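Local coordinates for protein sarcoplasmic calcium-binding proteins II, V, VI, and VII (Branchiostoma lanceolatum, PDB 2SAS) that binds calcium ions through EF-hand loops and seems more abundant in fast-contracting muscle, where its role is not established, at residues 86-99 against 160-172. Numbering follows the deposited sequence.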
loop_
_atom_site.group_PDB
_atom_site.type_symbol
_atom_site.label_atom_id
_atom_site.label_comp_id
_atom_site.label_asym_id
_atom_site.label_seq_id
_atom_site.Cartn_x
_atom_site.Cartn_y
_atom_site.Cartn_z
ATOM N N TRP A 86 20.793 -2.492 -3.502
ATOM C CA TRP A 86 20.169 -1.882 -4.712
ATOM C C TRP A 86 20.941 -0.717 -5.274
ATOM O O TRP A 86 21.044 -0.614 -6.525
ATOM C CB TRP A 86 18.695 -1.625 -4.439
ATOM C CG TRP A 86 18.004 -2.919 -4.780
ATOM C CD1 TRP A 86 17.403 -3.767 -3.930
ATOM C CD2 TRP A 86 17.893 -3.489 -6.091
ATOM N NE1 TRP A 86 16.897 -4.831 -4.607
ATOM C CE2 TRP A 86 17.185 -4.725 -5.920
ATOM C CE3 TRP A 86 18.321 -3.125 -7.365
ATOM C CZ2 TRP A 86 16.880 -5.558 -6.991
ATOM C CZ3 TRP A 86 18.031 -3.972 -8.424
ATOM C CH2 TRP A 86 17.317 -5.153 -8.246
ATOM N N GLU A 87 21.501 0.106 -4.413
ATOM C CA GLU A 87 22.319 1.252 -4.884
ATOM C C GLU A 87 23.502 0.751 -5.673
ATOM O O GLU A 87 23.875 1.370 -6.674
ATOM C CB GLU A 87 22.806 2.190 -3.812
ATOM C CG GLU A 87 21.788 2.807 -2.848
ATOM C CD GLU A 87 22.088 4.289 -2.673
ATOM O OE1 GLU A 87 23.212 4.648 -3.019
ATOM O OE2 GLU A 87 21.152 4.992 -2.228
ATOM N N LYS A 88 24.041 -0.361 -5.230
ATOM C CA LYS A 88 25.218 -0.989 -5.917
ATOM C C LYS A 88 24.771 -1.482 -7.277
ATOM O O LYS A 88 25.293 -1.016 -8.285
ATOM C CB LYS A 88 25.858 -1.976 -4.993
ATOM C CG LYS A 88 26.796 -3.062 -5.346
ATOM C CD LYS A 88 26.635 -4.331 -4.493
ATOM C CE LYS A 88 25.367 -5.125 -4.567
ATOM N NZ LYS A 88 25.334 -6.194 -5.627
ATOM N N THR A 89 23.784 -2.349 -7.449
ATOM C CA THR A 89 23.360 -2.806 -8.774
ATOM C C THR A 89 22.739 -1.777 -9.688
ATOM O O THR A 89 22.836 -1.933 -10.915
ATOM C CB THR A 89 22.369 -4.040 -8.631
ATOM O OG1 THR A 89 21.286 -3.474 -7.891
ATOM C CG2 THR A 89 22.990 -5.204 -7.899
ATOM N N ILE A 90 22.048 -0.772 -9.158
ATOM C CA ILE A 90 21.453 0.209 -10.111
ATOM C C ILE A 90 22.634 0.914 -10.758
ATOM O O ILE A 90 22.715 1.194 -11.958
ATOM C CB ILE A 90 20.431 1.160 -9.401
ATOM C CG1 ILE A 90 19.095 0.436 -9.157
ATOM C CG2 ILE A 90 20.195 2.456 -10.218
ATOM C CD1 ILE A 90 17.989 1.250 -8.431
ATOM N N ALA A 91 23.619 1.174 -9.892
ATOM C CA ALA A 91 24.834 1.884 -10.335
ATOM C C ALA A 91 25.395 1.317 -11.620
ATOM O O ALA A 91 25.921 2.118 -12.426
ATOM C CB ALA A 91 25.818 1.919 -9.178
ATOM N N THR A 92 25.275 0.029 -11.862
ATOM C CA THR A 92 25.795 -0.642 -13.049
ATOM C C THR A 92 25.012 -1.774 -13.686
ATOM O O THR A 92 25.751 -2.752 -14.001
ATOM C CB THR A 92 27.204 -1.325 -12.646
ATOM O OG1 THR A 92 26.753 -2.338 -11.706
ATOM C CG2 THR A 92 28.222 -0.338 -12.088
ATOM N N CYS A 93 23.735 -1.809 -13.903
ATOM C CA CYS A 93 23.025 -2.940 -14.566
ATOM C C CYS A 93 22.252 -2.445 -15.797
ATOM O O CYS A 93 21.822 -1.268 -15.775
ATOM C CB CYS A 93 22.102 -3.566 -13.515
ATOM S SG CYS A 93 20.853 -2.382 -12.915
ATOM N N LYS A 94 22.031 -3.227 -16.846
ATOM C CA LYS A 94 21.299 -2.757 -18.033
ATOM C C LYS A 94 20.117 -3.551 -18.531
ATOM O O LYS A 94 19.302 -2.925 -19.281
ATOM C CB LYS A 94 22.190 -2.445 -19.252
ATOM C CG LYS A 94 21.814 -1.141 -19.950
ATOM C CD LYS A 94 21.992 -1.175 -21.447
ATOM C CE LYS A 94 20.721 -1.094 -22.276
ATOM N NZ LYS A 94 19.876 -2.321 -22.173
ATOM N N SER A 95 19.937 -4.794 -18.190
ATOM C CA SER A 95 18.759 -5.615 -18.618
ATOM C C SER A 95 18.385 -6.546 -17.448
ATOM O O SER A 95 19.201 -6.581 -16.493
ATOM C CB SER A 95 19.106 -6.457 -19.829
ATOM O OG SER A 95 19.967 -7.511 -19.438
ATOM N N VAL A 96 17.264 -7.257 -17.526
ATOM C CA VAL A 96 16.848 -8.162 -16.465
ATOM C C VAL A 96 18.022 -9.153 -16.236
ATOM O O VAL A 96 18.352 -9.497 -15.095
ATOM C CB VAL A 96 15.505 -8.853 -16.576
ATOM C CG1 VAL A 96 15.593 -10.384 -16.720
ATOM C CG2 VAL A 96 14.622 -8.619 -15.340
ATOM N N ALA A 97 18.621 -9.517 -17.335
ATOM C CA ALA A 97 19.773 -10.437 -17.322
ATOM C C ALA A 97 20.945 -9.972 -16.468
ATOM O O ALA A 97 21.848 -10.834 -16.292
ATOM C CB ALA A 97 20.164 -10.727 -18.792
ATOM N N ASP A 98 20.996 -8.761 -15.936
ATOM C CA ASP A 98 22.094 -8.244 -15.091
ATOM C C ASP A 98 21.823 -8.262 -13.569
ATOM O O ASP A 98 22.747 -8.012 -12.775
ATOM C CB ASP A 98 22.427 -6.753 -15.391
ATOM C CG ASP A 98 23.621 -6.526 -16.268
ATOM O OD1 ASP A 98 24.577 -7.309 -16.195
ATOM O OD2 ASP A 98 23.599 -5.554 -17.059
ATOM N N LEU A 99 20.576 -8.370 -13.183
ATOM C CA LEU A 99 20.081 -8.380 -11.812
ATOM C C LEU A 99 20.780 -9.505 -11.065
ATOM O O LEU A 99 21.148 -10.519 -11.716
ATOM C CB LEU A 99 18.551 -8.571 -11.875
ATOM C CG LEU A 99 17.743 -7.364 -11.411
ATOM C CD1 LEU A 99 18.450 -6.066 -11.798
ATOM C CD2 LEU A 99 16.351 -7.438 -12.071
ATOM N N ARG A 160 7.066 -10.372 -20.218
ATOM C CA ARG A 160 6.503 -9.026 -20.053
ATOM C C ARG A 160 6.755 -8.640 -18.573
ATOM O O ARG A 160 7.200 -7.531 -18.331
ATOM C CB ARG A 160 5.018 -8.955 -20.330
ATOM C CG ARG A 160 4.609 -7.694 -21.074
ATOM C CD ARG A 160 4.995 -6.467 -20.388
ATOM N NE ARG A 160 5.284 -5.335 -21.300
ATOM C CZ ARG A 160 4.721 -4.158 -21.028
ATOM N NH1 ARG A 160 3.820 -4.206 -20.025
ATOM N NH2 ARG A 160 4.896 -3.014 -21.605
ATOM N N TYR A 161 6.521 -9.627 -17.739
ATOM C CA TYR A 161 6.683 -9.568 -16.315
ATOM C C TYR A 161 8.108 -9.070 -15.952
ATOM O O TYR A 161 8.196 -8.042 -15.270
ATOM C CB TYR A 161 6.371 -10.894 -15.552
ATOM C CG TYR A 161 6.375 -10.523 -14.087
ATOM C CD1 TYR A 161 5.302 -9.833 -13.521
ATOM C CD2 TYR A 161 7.483 -10.809 -13.274
ATOM C CE1 TYR A 161 5.290 -9.521 -12.174
ATOM C CE2 TYR A 161 7.489 -10.474 -11.921
ATOM C CZ TYR A 161 6.405 -9.813 -11.385
ATOM O OH TYR A 161 6.471 -9.421 -10.076
ATOM N N LYS A 162 9.072 -9.823 -16.394
ATOM C CA LYS A 162 10.485 -9.615 -16.304
ATOM C C LYS A 162 10.843 -8.145 -16.633
ATOM O O LYS A 162 11.627 -7.576 -15.885
ATOM C CB LYS A 162 11.305 -10.468 -17.295
ATOM C CG LYS A 162 11.375 -11.970 -16.921
ATOM C CD LYS A 162 12.229 -12.726 -17.929
ATOM C CE LYS A 162 12.307 -14.220 -17.632
ATOM N NZ LYS A 162 13.468 -14.818 -18.348
ATOM N N GLU A 163 10.278 -7.608 -17.696
ATOM C CA GLU A 163 10.555 -6.254 -18.177
ATOM C C GLU A 163 10.090 -5.225 -17.160
ATOM O O GLU A 163 10.764 -4.233 -16.888
ATOM C CB GLU A 163 9.888 -5.909 -19.528
ATOM C CG GLU A 163 10.093 -6.740 -20.782
ATOM C CD GLU A 163 9.227 -6.408 -21.988
ATOM O OE1 GLU A 163 8.519 -5.407 -22.094
ATOM O OE2 GLU A 163 9.268 -7.282 -22.908
ATOM N N LEU A 164 8.870 -5.487 -16.674
ATOM C CA LEU A 164 8.251 -4.578 -15.697
ATOM C C LEU A 164 8.932 -4.688 -14.353
ATOM O O LEU A 164 9.208 -3.672 -13.693
ATOM C CB LEU A 164 6.764 -4.844 -15.727
ATOM C CG LEU A 164 6.047 -4.704 -17.065
ATOM C CD1 LEU A 164 4.688 -5.383 -16.955
ATOM C CD2 LEU A 164 5.874 -3.214 -17.347
ATOM N N TYR A 165 9.248 -5.920 -13.947
ATOM C CA TYR A 165 9.959 -6.060 -12.639
ATOM C C TYR A 165 11.237 -5.205 -12.679
ATOM O O TYR A 165 11.422 -4.375 -11.781
ATOM C CB TYR A 165 10.147 -7.511 -12.249
ATOM C CG TYR A 165 10.866 -7.806 -10.968
ATOM C CD1 TYR A 165 12.274 -7.806 -10.971
ATOM C CD2 TYR A 165 10.244 -8.137 -9.791
ATOM C CE1 TYR A 165 12.999 -8.139 -9.837
ATOM C CE2 TYR A 165 10.943 -8.449 -8.615
ATOM C CZ TYR A 165 12.322 -8.481 -8.661
ATOM O OH TYR A 165 13.062 -8.784 -7.533
ATOM N N TYR A 166 11.977 -5.342 -13.766
ATOM C CA TYR A 166 13.207 -4.610 -14.037
ATOM C C TYR A 166 13.027 -3.106 -13.890
ATOM O O TYR A 166 13.839 -2.390 -13.278
ATOM C CB TYR A 166 13.753 -4.855 -15.479
ATOM C CG TYR A 166 15.059 -4.113 -15.681
ATOM C CD1 TYR A 166 16.163 -4.478 -14.904
ATOM C CD2 TYR A 166 15.251 -3.079 -16.613
ATOM C CE1 TYR A 166 17.409 -3.880 -15.007
ATOM C CE2 TYR A 166 16.484 -2.440 -16.725
ATOM C CZ TYR A 166 17.556 -2.848 -15.937
ATOM O OH TYR A 166 18.783 -2.240 -16.061
ATOM N N ARG A 167 11.962 -2.606 -14.488
ATOM C CA ARG A 167 11.696 -1.159 -14.469
ATOM C C ARG A 167 11.254 -0.669 -13.101
ATOM O O ARG A 167 11.508 0.518 -12.817
ATOM C CB ARG A 167 10.673 -0.773 -15.518
ATOM C CG ARG A 167 11.158 -1.049 -16.954
ATOM C CD ARG A 167 9.897 -0.824 -17.781
ATOM N NE ARG A 167 10.219 -0.776 -19.189
ATOM C CZ ARG A 167 10.551 0.387 -19.779
ATOM N NH1 ARG A 167 10.525 1.508 -19.038
ATOM N NH2 ARG A 167 10.844 0.421 -21.072
ATOM N N LEU A 168 10.607 -1.523 -12.376
ATOM C CA LEU A 168 10.123 -1.235 -11.025
ATOM C C LEU A 168 11.347 -1.029 -10.100
ATOM O O LEU A 168 11.367 -0.196 -9.222
ATOM C CB LEU A 168 9.336 -2.471 -10.511
ATOM C CG LEU A 168 8.371 -2.346 -9.371
ATOM C CD1 LEU A 168 8.571 -3.464 -8.327
ATOM C CD2 LEU A 168 8.455 -1.020 -8.640
ATOM N N LEU A 169 12.326 -1.913 -10.305
ATOM C CA LEU A 169 13.546 -1.912 -9.517
ATOM C C LEU A 169 14.513 -0.788 -9.941
ATOM O O LEU A 169 15.183 -0.219 -9.046
ATOM C CB LEU A 169 14.158 -3.311 -9.539
ATOM C CG LEU A 169 13.946 -4.289 -8.403
ATOM C CD1 LEU A 169 14.193 -3.677 -7.024
ATOM C CD2 LEU A 169 12.478 -4.766 -8.435
ATOM N N THR A 170 14.619 -0.487 -11.214
ATOM C CA THR A 170 15.625 0.507 -11.619
ATOM C C THR A 170 15.336 1.842 -12.186
ATOM O O THR A 170 16.209 2.761 -11.956
ATOM C CB THR A 170 16.652 -0.275 -12.552
ATOM O OG1 THR A 170 15.906 -0.607 -13.746
ATOM C CG2 THR A 170 17.194 -1.537 -11.853
ATOM N N SER A 171 14.187 2.130 -12.776
ATOM C CA SER A 171 13.965 3.438 -13.395
ATOM C C SER A 171 13.961 4.581 -12.402
ATOM O O SER A 171 13.385 4.462 -11.331
ATOM C CB SER A 171 12.658 3.509 -14.188
ATOM O OG SER A 171 12.563 2.323 -14.970
ATOM N N PRO A 172 14.567 5.657 -12.879
ATOM C CA PRO A 172 14.624 6.879 -12.080
ATOM C C PRO A 172 13.369 7.679 -12.344
ATOM O O PRO A 172 13.261 8.790 -11.800
ATOM C CB PRO A 172 15.937 7.502 -12.562
ATOM C CG PRO A 172 15.979 7.187 -14.002
ATOM C CD PRO A 172 15.315 5.811 -14.129
#
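Tyr166 lays its ring against the backbone of 94-96, in the chain that follows helix 79-91. With CG anti to the backbone N (chi1 -178°), the ring leaves helix 158-170 toward that loop; Ser95 C and Val96 N lie over one face near its rim, and Tyr166 CE1 comes within 3.7 Å of Ser95 C. Over the centre of the opposite face sits Thr170 OG1, which donates to Tyr166 O (2.8 Å) from the other side of the carbonyl plane than Thr170 N. The ring thus lies between the loop backbone and a threonine of its own helix. Leu99 CD1 meets the ring edge at Tyr166 CE1 (4.0 Å), and Cys93 SG approaches obliquely, a sulfur-aromatic contact 5.5 Å from the ring centroid. Val96 slides past Tyr166 in the opposite sense, its CG2 3.9 Å from Tyr166 CB; the same methyl comes closer still to the backbone, 3.2 Å from Lys162 O. On helix 79-91, Leu169 crosses Trp86 at about a right angle and sets CD1 over one face of the indole, 3.5 Å from the centroid of the six-membered ring, a CH-pi contact. Ile10 of helix 4-18 also touches Trp86, and Tyr82 meets it edge-to-face. Replacing Trp86 by an alanine removes the indole face and would probably open a gap beside Leu169 CD1, leaving that methyl without its aromatic partner. Thr170 CG2 touches both Ile90 CG1 (3.8 Å) and Cys93 SG. The contact joins the exiting helix of EF-hand 2 and the chain after it to the last helix of EF-hand 4, the local helix axes crossing at -114°. Apolar side chains and a tyrosine laid on backbone hold the segments together, which implies that shape and ring placement, more than polar pairing, set their fit.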